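Side-chain contacts in genome polyprotein (Chicken sicinivirus JSY, PDB 6QWT), which supplies, as its C-terminal piece 3Dpol, the RNA-dependent RNA polymerase that probably copies the viral RNA genome: residues A[15-20]-A[49-54]; A[34-39]-A[43-48]; A[53-58]-A[280-285]; A[157-162]-A[411-416]. One frame throughout, in Å; residues are numbered along the deposited sequence.

Contact 1: residues A[15-20]-A[49-54]; sequences VPRRSK and DVDQVA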
loop_
_atom_site.group_PDB
_atom_site.type_symbol
_atom_site.label_atom_id
_atom_site.label_comp_id
_atom_site.label_asym_id
_atom_site.label_seq_id
_atom_site.Cartn_x
_atom_site.Cartn_y
_atom_site.Cartn_z
ATOM N N VAL A 15 -19.585 10.487 5.398
ATOM C CA VAL A 15 -18.867 10.004 4.221
ATOM C C VAL A 15 -18.949 11.089 3.149
ATOM O O VAL A 15 -20.054 11.369 2.654
ATOM C CB VAL A 15 -19.450 8.679 3.711
ATOM C CG1 VAL A 15 -18.711 8.216 2.463
ATOM C CG2 VAL A 15 -19.390 7.615 4.801
ATOM N N PRO A 16 -17.836 11.719 2.771
ATOM C CA PRO A 16 -17.894 12.758 1.732
ATOM C C PRO A 16 -18.411 12.193 0.415
ATOM O O PRO A 16 -17.947 11.152 -0.059
ATOM C CB PRO A 16 -16.437 13.228 1.618
ATOM C CG PRO A 16 -15.807 12.854 2.931
ATOM C CD PRO A 16 -16.484 11.576 3.342
ATOM N N ARG A 17 -19.390 12.885 -0.168
ATOM C CA ARG A 17 -20.020 12.457 -1.412
ATOM C C ARG A 17 -19.662 13.341 -2.598
ATOM O O ARG A 17 -20.122 13.076 -3.713
ATOM C CB ARG A 17 -21.546 12.411 -1.246
ATOM C CG ARG A 17 -22.030 11.471 -0.150
ATOM C CD ARG A 17 -21.710 10.019 -0.480
ATOM N NE ARG A 17 -22.191 9.101 0.550
ATOM C CZ ARG A 17 -22.263 7.782 0.395
ATOM N NH1 ARG A 17 -22.711 7.015 1.380
ATOM N NH2 ARG A 17 -21.890 7.230 -0.751
ATOM N N ARG A 18 -18.860 14.382 -2.391
ATOM C CA ARG A 18 -18.389 15.242 -3.465
ATOM C C ARG A 18 -16.877 15.107 -3.595
ATOM O O ARG A 18 -16.156 15.084 -2.593
ATOM C CB ARG A 18 -18.770 16.704 -3.210
ATOM C CG ARG A 18 -18.381 17.649 -4.334
ATOM C CD ARG A 18 -18.652 19.091 -3.948
ATOM N NE ARG A 18 -19.951 19.240 -3.299
ATOM C CZ ARG A 18 -21.084 19.490 -3.947
ATOM N NH1 ARG A 18 -22.220 19.609 -3.278
ATOM N NH2 ARG A 18 -21.082 19.620 -5.267
ATOM N N SER A 19 -16.405 15.015 -4.836
ATOM C CA SER A 19 -14.983 14.853 -5.098
ATOM C C SER A 19 -14.255 16.183 -4.968
ATOM O O SER A 19 -14.781 17.236 -5.339
ATOM C CB SER A 19 -14.760 14.272 -6.495
ATOM O OG SER A 19 -13.377 14.200 -6.808
ATOM N N LYS A 20 -13.038 16.126 -4.425
ATOM C CA LYS A 20 -12.153 17.284 -4.389
ATOM C C LYS A 20 -11.389 17.477 -5.692
ATOM O O LYS A 20 -10.698 18.492 -5.841
ATOM C CB LYS A 20 -11.160 17.155 -3.230
ATOM C CG LYS A 20 -11.801 16.807 -1.900
ATOM C CD LYS A 20 -11.608 17.917 -0.880
ATOM C CE LYS A 20 -11.887 17.419 0.531
ATOM N NZ LYS A 20 -10.917 16.370 0.958
ATOM N N ASP A 49 -25.191 1.394 -7.974
ATOM C CA ASP A 49 -25.152 1.966 -6.635
ATOM C C ASP A 49 -23.748 1.770 -6.079
ATOM O O ASP A 49 -23.307 0.630 -5.892
ATOM C CB ASP A 49 -26.198 1.300 -5.740
ATOM C CG ASP A 49 -26.320 1.954 -4.376
ATOM O OD1 ASP A 49 -25.519 2.857 -4.064
ATOM O OD2 ASP A 49 -27.226 1.557 -3.614
ATOM N N VAL A 50 -23.050 2.879 -5.815
ATOM C CA VAL A 50 -21.635 2.792 -5.466
ATOM C C VAL A 50 -21.450 2.138 -4.098
ATOM O O VAL A 50 -20.523 1.343 -3.900
ATOM C CB VAL A 50 -20.975 4.185 -5.541
ATOM C CG1 VAL A 50 -21.631 5.166 -4.578
ATOM C CG2 VAL A 50 -19.481 4.081 -5.277
ATOM N N ASP A 51 -22.330 2.442 -3.136
ATOM C CA ASP A 51 -22.229 1.801 -1.828
ATOM C C ASP A 51 -22.393 0.290 -1.937
ATOM O O ASP A 51 -21.820 -0.457 -1.136
ATOM C CB ASP A 51 -23.269 2.382 -0.867
ATOM C CG ASP A 51 -22.906 3.775 -0.383
ATOM O OD1 ASP A 51 -23.598 4.293 0.519
ATOM O OD2 ASP A 51 -21.934 4.355 -0.908
ATOM N N GLN A 52 -23.160 -0.177 -2.923
ATOM C CA GLN A 52 -23.320 -1.608 -3.149
ATOM C C GLN A 52 -22.104 -2.194 -3.863
ATOM O O GLN A 52 -21.581 -3.241 -3.462
ATOM C CB GLN A 52 -24.600 -1.863 -3.949
ATOM C CG GLN A 52 -25.073 -3.306 -3.957
ATOM C CD GLN A 52 -24.404 -4.132 -5.040
ATOM O OE1 GLN A 52 -24.195 -3.657 -6.160
ATOM N NE2 GLN A 52 -24.058 -5.371 -4.710
ATOM N N VAL A 53 -21.635 -1.525 -4.917
ATOM C CA VAL A 53 -20.501 -2.044 -5.679
ATOM C C VAL A 53 -19.223 -2.004 -4.846
ATOM O O VAL A 53 -18.408 -2.931 -4.896
ATOM C CB VAL A 53 -20.342 -1.267 -6.998
ATOM C CG1 VAL A 53 -19.134 -1.776 -7.776
ATOM C CG2 VAL A 53 -21.613 -1.378 -7.836
ATOM N N ALA A 54 -19.030 -0.940 -4.058
ATOM C CA ALA A 54 -17.791 -0.803 -3.296
ATOM C C ALA A 54 -17.633 -1.904 -2.253
ATOM O O ALA A 54 -16.506 -2.239 -1.873
ATOM C CB ALA A 54 -17.728 0.570 -2.624
#
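Arg17 and Asp51 approach from opposite directions and meet in a two-bond salt bridge. The arginine starts at a CB that does not face the helix. Beyond CG the chain bends (chi2 -65°), and this bend turns CD and NE toward Asp51. The two terminal nitrogens, NH1 and NH2, make the bonds. NH2 gives the straighter bond, to Asp51 OD2 at 2.9 Å. This oxygen lies in the guanidinium plane. NH1 meets the syn lone pair of Asp51 OD1 at 3.0 Å, with that oxygen tilted somewhat out of the guanidinium plane. The grip is therefore end-on, one nitrogen to each oxygen. The two flat groups are twisted by 33°, so they are not coplanar. Val15 CG1 lies 4.0 Å above one face of the guanidinium, toward its rim. NH2 also bonds to Leu39 O, which gives the arginine a second hold. The helix start carries a cap: Asp49, at the N-cap, takes a weak bond from Asp51 N at OD1, and its OD2 pairs with Arg41. The acids at this end would probably suit the helix dipole. The whole is an end-on arginine-carboxylate salt bridge. It ties the N-terminal loop to the first turn of the N-capped helix 50-54.

Contact 2: residues A[34-39]-A[43-48]; sequences KEPAVL and DRRTEA
Arg45 turns its guanidinium toward Glu35 and Pro36 by a bend at chi3 (-55°), after a chain that runs extended through chi2. Asp43 holds CG opposite its backbone N (chi1 -161°), and this brings the carboxylate alongside the same guanidinium. NH1 bonds to Glu35 OE1 at 3.0 Å. It meets the anti lone pair there, and carboxylate and guanidinium are nearly coplanar, 9° apart. NH1 also reaches Pro36 O at 2.9 Å, in the carbonyl plane. NH2 shares that oxygen at 3.0 Å but comes in tilted from the plane. Pro36 O thus takes two N-H groups of one arginine. On its side edge the arginine holds Asp43: NE bonds to Asp43 OD1 at 3.1 Å, and NH2 to Asp43 OD2 at 2.9 Å. Glu35, Asp43 and Arg45 form a salt-bridge network. It joins the end of strand 34-36, paired antiparallel with strand 161-163, to the loop leading to helix 50-54. Asp43 OD1 also accepts Arg45 N at 2.8 Å, an Asx turn within the type I beta turn from Asp43 to Thr46. This aspartate thus ties the turn backbone to the arginine head. All five guanidinium bonds lie near its plane, which holds the group flat and fixes its rotation. Apolar contacts fill in beside it. Val38 CG1 packs on Asp43 CB at 3.6 Å and on Thr46 CG2 at 4.0 Å. A water bridges Leu39 N and Asp43 OD2. Thr46 OG1 accepts Ala48 N in an ST turn and bonds to Ala168 O beyond the two segments.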
loop_
_atom_site.group_PDB
_atom_site.type_symbol
_atom_site.label_atom_id
_atom_site.label_comp_id
_atom_site.label_asym_id
_atom_site.label_seq_id
_atom_site.Cartn_x
_atom_site.Cartn_y
_atom_site.Cartn_z
ATOM N N LYS A 34 -9.427 8.835 -17.827
ATOM C CA LYS A 34 -9.647 8.688 -16.398
ATOM C C LYS A 34 -10.476 9.858 -15.894
ATOM O O LYS A 34 -10.389 10.971 -16.421
ATOM C CB LYS A 34 -8.327 8.626 -15.618
ATOM C CG LYS A 34 -7.631 7.275 -15.644
ATOM C CD LYS A 34 -6.173 7.419 -15.230
ATOM C CE LYS A 34 -5.672 6.194 -14.486
ATOM N NZ LYS A 34 -4.266 6.381 -14.028
ATOM N N GLU A 35 -11.269 9.597 -14.863
ATOM C CA GLU A 35 -12.124 10.588 -14.232
ATOM C C GLU A 35 -12.187 10.289 -12.743
ATOM O O GLU A 35 -11.862 9.175 -12.316
ATOM C CB GLU A 35 -13.536 10.580 -14.837
ATOM C CG GLU A 35 -13.621 11.171 -16.236
ATOM C CD GLU A 35 -15.019 11.089 -16.817
ATOM O OE1 GLU A 35 -15.973 10.861 -16.044
ATOM O OE2 GLU A 35 -15.164 11.248 -18.047
ATOM N N PRO A 36 -12.582 11.267 -11.923
ATOM C CA PRO A 36 -12.728 11.004 -10.486
ATOM C C PRO A 36 -13.728 9.888 -10.220
ATOM O O PRO A 36 -14.762 9.786 -10.882
ATOM C CB PRO A 36 -13.220 12.344 -9.929
ATOM C CG PRO A 36 -12.703 13.359 -10.897
ATOM C CD PRO A 36 -12.776 12.693 -12.242
ATOM N N ALA A 37 -13.403 9.046 -9.239
ATOM C CA ALA A 37 -14.246 7.907 -8.906
ATOM C C ALA A 37 -15.635 8.363 -8.473
ATOM O O ALA A 37 -15.822 9.470 -7.960
ATOM C CB ALA A 37 -13.613 7.076 -7.789
ATOM N N VAL A 38 -16.614 7.487 -8.686
ATOM C CA VAL A 38 -17.980 7.746 -8.252
ATOM C C VAL A 38 -18.019 7.770 -6.728
ATOM O O VAL A 38 -17.659 6.791 -6.064
ATOM C CB VAL A 38 -18.941 6.693 -8.818
ATOM C CG1 VAL A 38 -20.334 6.861 -8.222
ATOM C CG2 VAL A 38 -18.988 6.779 -10.331
ATOM N N LEU A 39 -18.455 8.891 -6.159
ATOM C CA LEU A 39 -18.633 8.979 -4.717
ATOM C C LEU A 39 -20.090 9.052 -4.289
ATOM O O LEU A 39 -20.402 8.660 -3.161
ATOM C CB LEU A 39 -17.878 10.194 -4.154
ATOM C CG LEU A 39 -16.374 10.258 -4.460
ATOM C CD1 LEU A 39 -15.756 11.518 -3.880
ATOM C CD2 LEU A 39 -15.643 9.019 -3.948
ATOM N N ASP A 43 -24.773 9.606 -8.792
ATOM C CA ASP A 43 -23.895 10.015 -9.885
ATOM C C ASP A 43 -24.511 9.650 -11.232
ATOM O O ASP A 43 -24.893 8.499 -11.466
ATOM C CB ASP A 43 -22.519 9.361 -9.732
ATOM C CG ASP A 43 -21.434 10.066 -10.541
ATOM O OD1 ASP A 43 -21.626 10.281 -11.759
ATOM O OD2 ASP A 43 -20.380 10.404 -9.957
ATOM N N ARG A 44 -24.611 10.643 -12.120
ATOM C CA ARG A 44 -25.214 10.423 -13.430
ATOM C C ARG A 44 -24.320 9.613 -14.359
ATOM O O ARG A 44 -24.814 9.077 -15.358
ATOM C CB ARG A 44 -25.557 11.763 -14.083
ATOM N N ARG A 45 -23.024 9.508 -14.061
ATOM C CA ARG A 45 -22.119 8.759 -14.924
ATOM C C ARG A 45 -22.268 7.248 -14.782
ATOM O O ARG A 45 -21.676 6.510 -15.578
ATOM C CB ARG A 45 -20.667 9.155 -14.639
ATOM C CG ARG A 45 -20.327 10.593 -15.004
ATOM C CD ARG A 45 -18.953 10.976 -14.483
ATOM N NE ARG A 45 -18.843 10.757 -13.044
ATOM C CZ ARG A 45 -17.692 10.609 -12.397
ATOM N NH1 ARG A 45 -16.546 10.661 -13.061
ATOM N NH2 ARG A 45 -17.686 10.408 -11.085
ATOM N N THR A 46 -23.035 6.771 -13.802
ATOM C CA THR A 46 -23.208 5.344 -13.575
ATOM C C THR A 46 -24.677 5.025 -13.329
ATOM O O THR A 46 -25.439 5.858 -12.831
ATOM C CB THR A 46 -22.365 4.848 -12.378
ATOM O OG1 THR A 46 -22.528 3.431 -12.228
ATOM C CG2 THR A 46 -22.790 5.539 -11.086
ATOM N N GLU A 47 -25.066 3.807 -13.697
ATOM C CA GLU A 47 -26.385 3.277 -13.383
ATOM C C GLU A 47 -26.383 2.413 -12.130
ATOM O O GLU A 47 -27.450 1.964 -11.700
ATOM C CB GLU A 47 -26.925 2.463 -14.566
ATOM C CG GLU A 47 -26.948 3.222 -15.880
ATOM C CD GLU A 47 -28.047 4.261 -15.929
ATOM O OE1 GLU A 47 -29.229 3.867 -16.023
ATOM O OE2 GLU A 47 -27.732 5.469 -15.873
ATOM N N ALA A 48 -25.218 2.176 -11.538
ATOM C CA ALA A 48 -25.082 1.310 -10.379
ATOM C C ALA A 48 -25.103 2.120 -9.085
ATOM O O ALA A 48 -25.044 3.352 -9.081
ATOM C CB ALA A 48 -23.790 0.491 -10.472
HETATM O O HOH W 1 -19.546 11.219 -7.509
#

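Contact 3: residues A[53-58]-A[280-285]; sequences VAFSAA and HVFGDQ. Unlike the reference sequence in segment 53-58: Ala57 (reference Lys), Ala58 (reference Gln).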
loop_
_atom_site.group_PDB
_atom_site.type_symbol
_atom_site.label_atom_id
_atom_site.label_comp_id
_atom_site.label_asym_id
_atom_site.label_seq_id
_atom_site.Cartn_x
_atom_site.Cartn_y
_atom_site.Cartn_z
ATOM N N VAL A 53 -21.635 -1.525 -4.917
ATOM C CA VAL A 53 -20.501 -2.044 -5.679
ATOM C C VAL A 53 -19.223 -2.004 -4.846
ATOM O O VAL A 53 -18.408 -2.931 -4.896
ATOM C CB VAL A 53 -20.342 -1.267 -6.998
ATOM C CG1 VAL A 53 -19.134 -1.776 -7.776
ATOM C CG2 VAL A 53 -21.613 -1.378 -7.836
ATOM N N ALA A 54 -19.030 -0.940 -4.058
ATOM C CA ALA A 54 -17.791 -0.803 -3.296
ATOM C C ALA A 54 -17.633 -1.904 -2.253
ATOM O O ALA A 54 -16.506 -2.239 -1.873
ATOM C CB ALA A 54 -17.728 0.570 -2.624
ATOM N N PHE A 55 -18.737 -2.474 -1.774
ATOM C CA PHE A 55 -18.695 -3.536 -0.778
ATOM C C PHE A 55 -19.032 -4.901 -1.364
ATOM O O PHE A 55 -19.215 -5.860 -0.608
ATOM C CB PHE A 55 -19.647 -3.212 0.377
ATOM C CG PHE A 55 -19.131 -2.157 1.315
ATOM C CD1 PHE A 55 -19.403 -0.818 1.090
ATOM C CD2 PHE A 55 -18.373 -2.505 2.421
ATOM C CE1 PHE A 55 -18.929 0.156 1.949
ATOM C CE2 PHE A 55 -17.895 -1.536 3.287
ATOM C CZ PHE A 55 -18.173 -0.204 3.051
ATOM N N SER A 56 -19.106 -5.016 -2.694
ATOM C CA SER A 56 -19.583 -6.256 -3.302
ATOM C C SER A 56 -18.574 -7.390 -3.160
ATOM O O SER A 56 -18.969 -8.561 -3.125
ATOM C CB SER A 56 -19.921 -6.025 -4.776
ATOM O OG SER A 56 -18.781 -5.612 -5.511
ATOM N N ALA A 57 -17.282 -7.074 -3.077
ATOM C CA ALA A 57 -16.270 -8.109 -2.916
ATOM C C ALA A 57 -16.072 -8.523 -1.464
ATOM O O ALA A 57 -15.365 -9.505 -1.207
ATOM C CB ALA A 57 -14.940 -7.642 -3.504
ATOM N N ALA A 58 -16.661 -7.801 -0.517
ATOM C CA ALA A 58 -16.611 -8.195 0.879
ATOM C C ALA A 58 -17.719 -9.199 1.182
ATOM O O ALA A 58 -18.696 -9.332 0.440
ATOM C CB ALA A 58 -16.740 -6.974 1.788
ATOM N N HIS A 280 -15.317 -1.460 12.059
ATOM C CA HIS A 280 -15.367 -0.418 11.047
ATOM C C HIS A 280 -16.610 0.439 11.233
ATOM O O HIS A 280 -17.619 -0.013 11.778
ATOM C CB HIS A 280 -15.373 -1.008 9.630
ATOM C CG HIS A 280 -14.186 -1.866 9.319
ATOM N ND1 HIS A 280 -13.223 -1.499 8.404
ATOM C CD2 HIS A 280 -13.814 -3.083 9.789
ATOM C CE1 HIS A 280 -12.308 -2.449 8.327
ATOM N NE2 HIS A 280 -12.641 -3.419 9.159
ATOM N N VAL A 281 -16.529 1.684 10.766
ATOM C CA VAL A 281 -17.687 2.569 10.711
ATOM C C VAL A 281 -17.687 3.275 9.359
ATOM O O VAL A 281 -16.744 4.003 9.030
ATOM C CB VAL A 281 -17.719 3.583 11.871
ATOM C CG1 VAL A 281 -16.424 4.397 11.965
ATOM C CG2 VAL A 281 -18.940 4.483 11.749
ATOM N N PHE A 282 -18.726 3.035 8.568
ATOM C CA PHE A 282 -18.898 3.643 7.251
ATOM C C PHE A 282 -20.161 4.493 7.313
ATOM O O PHE A 282 -21.270 3.986 7.115
ATOM C CB PHE A 282 -18.988 2.570 6.168
ATOM C CG PHE A 282 -19.235 3.110 4.786
ATOM C CD1 PHE A 282 -18.222 3.740 4.080
ATOM C CD2 PHE A 282 -20.475 2.971 4.186
ATOM C CE1 PHE A 282 -18.444 4.228 2.806
ATOM C CE2 PHE A 282 -20.704 3.457 2.912
ATOM C CZ PHE A 282 -19.688 4.086 2.221
ATOM N N GLY A 283 -20.001 5.781 7.595
ATOM C CA GLY A 283 -21.171 6.610 7.827
ATOM C C GLY A 283 -21.809 6.180 9.137
ATOM O O GLY A 283 -21.170 6.184 10.197
ATOM N N ASP A 284 -23.084 5.793 9.079
ATOM C CA ASP A 284 -23.792 5.234 10.224
ATOM C C ASP A 284 -23.881 3.711 10.155
ATOM O O ASP A 284 -24.693 3.104 10.865
ATOM C CB ASP A 284 -25.192 5.849 10.337
ATOM C CG ASP A 284 -25.867 5.549 11.672
ATOM O OD1 ASP A 284 -25.238 5.769 12.730
ATOM O OD2 ASP A 284 -27.027 5.086 11.658
ATOM N N GLN A 285 -23.065 3.084 9.309
ATOM C CA GLN A 285 -23.013 1.629 9.197
ATOM C C GLN A 285 -21.860 1.121 10.057
ATOM O O GLN A 285 -20.687 1.349 9.740
ATOM C CB GLN A 285 -22.849 1.198 7.742
ATOM C CG GLN A 285 -23.951 1.690 6.821
ATOM C CD GLN A 285 -25.324 1.190 7.232
ATOM O OE1 GLN A 285 -25.601 -0.009 7.188
ATOM N NE2 GLN A 285 -26.193 2.111 7.630
#
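Phe55 and Phe282 each begin a beta turn, type I from Phe55 to Ala58 and type II' from Phe282 to Gln285, and their CA atoms lie 10.8 Å apart. Their rings span the gap. They form a T-shaped pair, with the edge of Phe55 directed at the face of Phe282. The ring centroids are 5.0 Å apart and the planes are inclined by 68°. Two atoms of the edge, CE1 and CZ, share the contact. Phe55 CE1 stands over the centre of the Phe282 ring, 3.8 Å above its plane. Phe55 CZ comes down nearer the ring's attachment, 3.9 Å from Phe282 CG. Phe282 swings its ring out opposite its backbone N: chi1 177° carries the ring toward Phe55, and chi2 74° turns its face to the edge. No hydrogen bond crosses between the segments. Each side is stiffened locally instead. Ser56 OG and Ser56 N both bond to Val53 O, the hydroxyl at 2.8 Å. In the other turn, Phe282 N bonds to Gln285 O at 2.8 Å and Gln285 N to Phe282 O at 3.0 Å. Gly283 has the positive phi that this turn calls for. Thr155 of strand 152-157 touches both rings. Val15 and Asp51 also border Phe282. The edge-to-face pair joins the segment after helix 50-54 to the end of strand 277-282, beside the two-residue loop of the beta-hairpin it forms with strand 285-290 in the five-stranded mixed sheet of this polymerase.

Contact 4: residues A[157-162]-A[411-416]; sequences LKDELR and WTRGGP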
loop_
_atom_site.group_PDB
_atom_site.type_symbol
_atom_site.label_atom_id
_atom_site.label_comp_id
_atom_site.label_asym_id
_atom_site.label_seq_id
_atom_site.Cartn_x
_atom_site.Cartn_y
_atom_site.Cartn_z
ATOM N N LEU A 157 -15.200 6.156 0.878
ATOM C CA LEU A 157 -14.945 5.915 -0.534
ATOM C C LEU A 157 -13.722 6.719 -0.960
ATOM O O LEU A 157 -13.617 7.918 -0.670
ATOM C CB LEU A 157 -16.167 6.302 -1.365
ATOM C CG LEU A 157 -17.465 5.599 -0.972
ATOM C CD1 LEU A 157 -18.650 6.159 -1.747
ATOM C CD2 LEU A 157 -17.337 4.099 -1.187
ATOM N N LYS A 158 -12.786 6.055 -1.627
ATOM C CA LYS A 158 -11.513 6.689 -1.952
ATOM C C LYS A 158 -11.697 7.646 -3.121
ATOM O O LYS A 158 -12.013 7.226 -4.239
ATOM C CB LYS A 158 -10.447 5.645 -2.268
ATOM C CG LYS A 158 -9.056 6.256 -2.407
ATOM C CD LYS A 158 -7.965 5.230 -2.689
ATOM C CE LYS A 158 -6.693 5.611 -1.934
ATOM N NZ LYS A 158 -6.123 4.425 -1.241
ATOM N N ASP A 159 -11.480 8.931 -2.861
ATOM C CA ASP A 159 -11.574 9.983 -3.867
ATOM C C ASP A 159 -10.289 9.987 -4.687
ATOM O O ASP A 159 -9.240 10.425 -4.206
ATOM C CB ASP A 159 -11.802 11.317 -3.167
ATOM C CG ASP A 159 -12.090 12.461 -4.131
ATOM O OD1 ASP A 159 -12.197 13.604 -3.636
ATOM O OD2 ASP A 159 -12.207 12.238 -5.361
ATOM N N GLU A 160 -10.363 9.487 -5.922
ATOM C CA GLU A 160 -9.174 9.319 -6.748
ATOM C C GLU A 160 -9.590 9.174 -8.206
ATOM O O GLU A 160 -10.743 8.868 -8.512
ATOM C CB GLU A 160 -8.356 8.095 -6.317
ATOM C CG GLU A 160 -8.914 6.780 -6.861
ATOM C CD GLU A 160 -8.323 5.555 -6.189
ATOM O OE1 GLU A 160 -9.076 4.584 -5.958
ATOM O OE2 GLU A 160 -7.108 5.562 -5.899
ATOM N N LEU A 161 -8.627 9.394 -9.104
ATOM C CA LEU A 161 -8.862 9.165 -10.524
ATOM C C LEU A 161 -8.998 7.673 -10.804
ATOM O O LEU A 161 -8.253 6.851 -10.262
ATOM C CB LEU A 161 -7.720 9.745 -11.362
ATOM C CG LEU A 161 -7.616 11.266 -11.508
ATOM C CD1 LEU A 161 -6.477 11.625 -12.449
ATOM C CD2 LEU A 161 -8.929 11.873 -11.992
ATOM N N ARG A 162 -9.958 7.323 -11.659
ATOM C CA ARG A 162 -10.188 5.940 -12.050
ATOM C C ARG A 162 -10.430 5.878 -13.550
ATOM O O ARG A 162 -10.869 6.855 -14.161
ATOM C CB ARG A 162 -11.384 5.331 -11.302
ATOM C CG ARG A 162 -11.248 5.360 -9.790
ATOM C CD ARG A 162 -10.348 4.249 -9.300
ATOM N NE ARG A 162 -11.100 3.016 -9.087
ATOM C CZ ARG A 162 -10.551 1.811 -8.997
ATOM N NH1 ARG A 162 -9.234 1.669 -9.102
ATOM N NH2 ARG A 162 -11.320 0.746 -8.802
ATOM N N TRP A 411 -6.048 17.242 -13.669
ATOM C CA TRP A 411 -6.908 17.406 -12.507
ATOM C C TRP A 411 -6.098 17.977 -11.353
ATOM O O TRP A 411 -4.873 17.836 -11.294
ATOM C CB TRP A 411 -7.555 16.080 -12.087
ATOM C CG TRP A 411 -8.336 15.427 -13.181
ATOM C CD1 TRP A 411 -7.853 14.597 -14.150
ATOM C CD2 TRP A 411 -9.743 15.557 -13.428
ATOM N NE1 TRP A 411 -8.873 14.197 -14.982
ATOM C CE2 TRP A 411 -10.043 14.774 -14.560
ATOM C CE3 TRP A 411 -10.778 16.258 -12.799
ATOM C CZ2 TRP A 411 -11.333 14.672 -15.079
ATOM C CZ3 TRP A 411 -12.058 16.156 -13.314
ATOM C CH2 TRP A 411 -12.325 15.370 -14.444
ATOM N N THR A 412 -6.801 18.626 -10.430
ATOM C CA THR A 412 -6.176 19.207 -9.252
ATOM C C THR A 412 -7.122 19.077 -8.069
ATOM O O THR A 412 -8.332 18.909 -8.232
ATOM C CB THR A 412 -5.804 20.680 -9.474
ATOM O OG1 THR A 412 -5.155 21.190 -8.303
ATOM C CG2 THR A 412 -7.045 21.511 -9.762
ATOM N N ARG A 413 -6.552 19.144 -6.869
ATOM C CA ARG A 413 -7.329 19.119 -5.638
ATOM C C ARG A 413 -7.509 20.504 -5.029
ATOM O O ARG A 413 -8.084 20.617 -3.944
ATOM C CB ARG A 413 -6.682 18.177 -4.616
ATOM C CG ARG A 413 -7.236 16.758 -4.651
ATOM C CD ARG A 413 -6.322 15.777 -3.942
ATOM N NE ARG A 413 -6.268 14.490 -4.634
ATOM C CZ ARG A 413 -7.106 13.486 -4.401
ATOM N NH1 ARG A 413 -8.059 13.617 -3.490
ATOM N NH2 ARG A 413 -6.991 12.350 -5.076
ATOM N N GLY A 414 -7.030 21.555 -5.693
ATOM C CA GLY A 414 -7.275 22.919 -5.269
ATOM C C GLY A 414 -6.058 23.684 -4.797
ATOM O O GLY A 414 -6.182 24.881 -4.501
ATOM N N GLY A 415 -4.891 23.052 -4.703
ATOM C CA GLY A 415 -3.694 23.755 -4.312
ATOM C C GLY A 415 -3.137 24.564 -5.466
ATOM O O GLY A 415 -3.764 24.687 -6.523
ATOM N N PRO A 416 -1.954 25.147 -5.282
ATOM C CA PRO A 416 -1.272 25.790 -6.416
ATOM C C PRO A 416 -0.957 24.757 -7.487
ATOM O O PRO A 416 -0.286 23.754 -7.228
ATOM C CB PRO A 416 0.001 26.369 -5.786
ATOM C CG PRO A 416 -0.296 26.448 -4.316
ATOM C CD PRO A 416 -1.200 25.291 -4.026
#
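Leu161 crosses the Trp411 indole obliquely and sets a methyl on its face. CD2 lies 3.7 Å from the centroid of the five-membered ring and only 11° off the ring normal, a CH-pi contact. The nearest ring atom is Trp411 CD1, at 3.6 Å from Leu161 CD2. Leu161 CD1 reaches the same Trp411 atom at 3.7 Å, so both branches of the leucine bear on this side of the indole. The second pair is polar. Arg413 and Asp159 run alongside each other, pointing opposite ways, and their flat groups are turned 62° apart. The arginine bends at chi3 (-142°) to bring its guanidinium to Asp159 O. NH2 bonds to this oxygen at 3.1 Å, nearly straight and in the guanidinium plane, although the N-H comes in tilted from the carbonyl plane. NH1 adds a weak bond to Asp159 O. Asp159 OD1 stays 4.1 Å from Arg413 NH1 and well out of the guanidinium plane, so only charge attraction acts there. That carboxylate is taken elsewhere, by Ser19 OG and Lys20 N. The segment 157-162 carries a KDELR sequence, as in motif F of picornaviral polymerases, and 411-416 probably belongs to the thumb. Strand 161-163 pairs antiparallel with strand 34-36, and strand 411-412 with strand 22-23. Pro36 of strand 34-36 touches both Leu161 and Trp411, where the two small sheets meet.

The four contacts lie near one another and touch in several places. Contacts 1, 2 and 3 are partly buried, contact 4 lies at the surface, and none is a full core contact. Contact 1 uses the start of helix 50-54 and a salt bridge, contact 3 the residues that follow it and a T-shaped aromatic pair. They meet at Phe282. Contact 2 is nested inside the loop closed by contact 1, and Leu39 O links them. It is the most polar and has the most buried residues. Contacts 3 and 4 both join residues far apart in sequence. Contact 4 meets contact 2 through strands 34-36 and 161-163, and contact 1 through Asp159. Its chemistry is mixed.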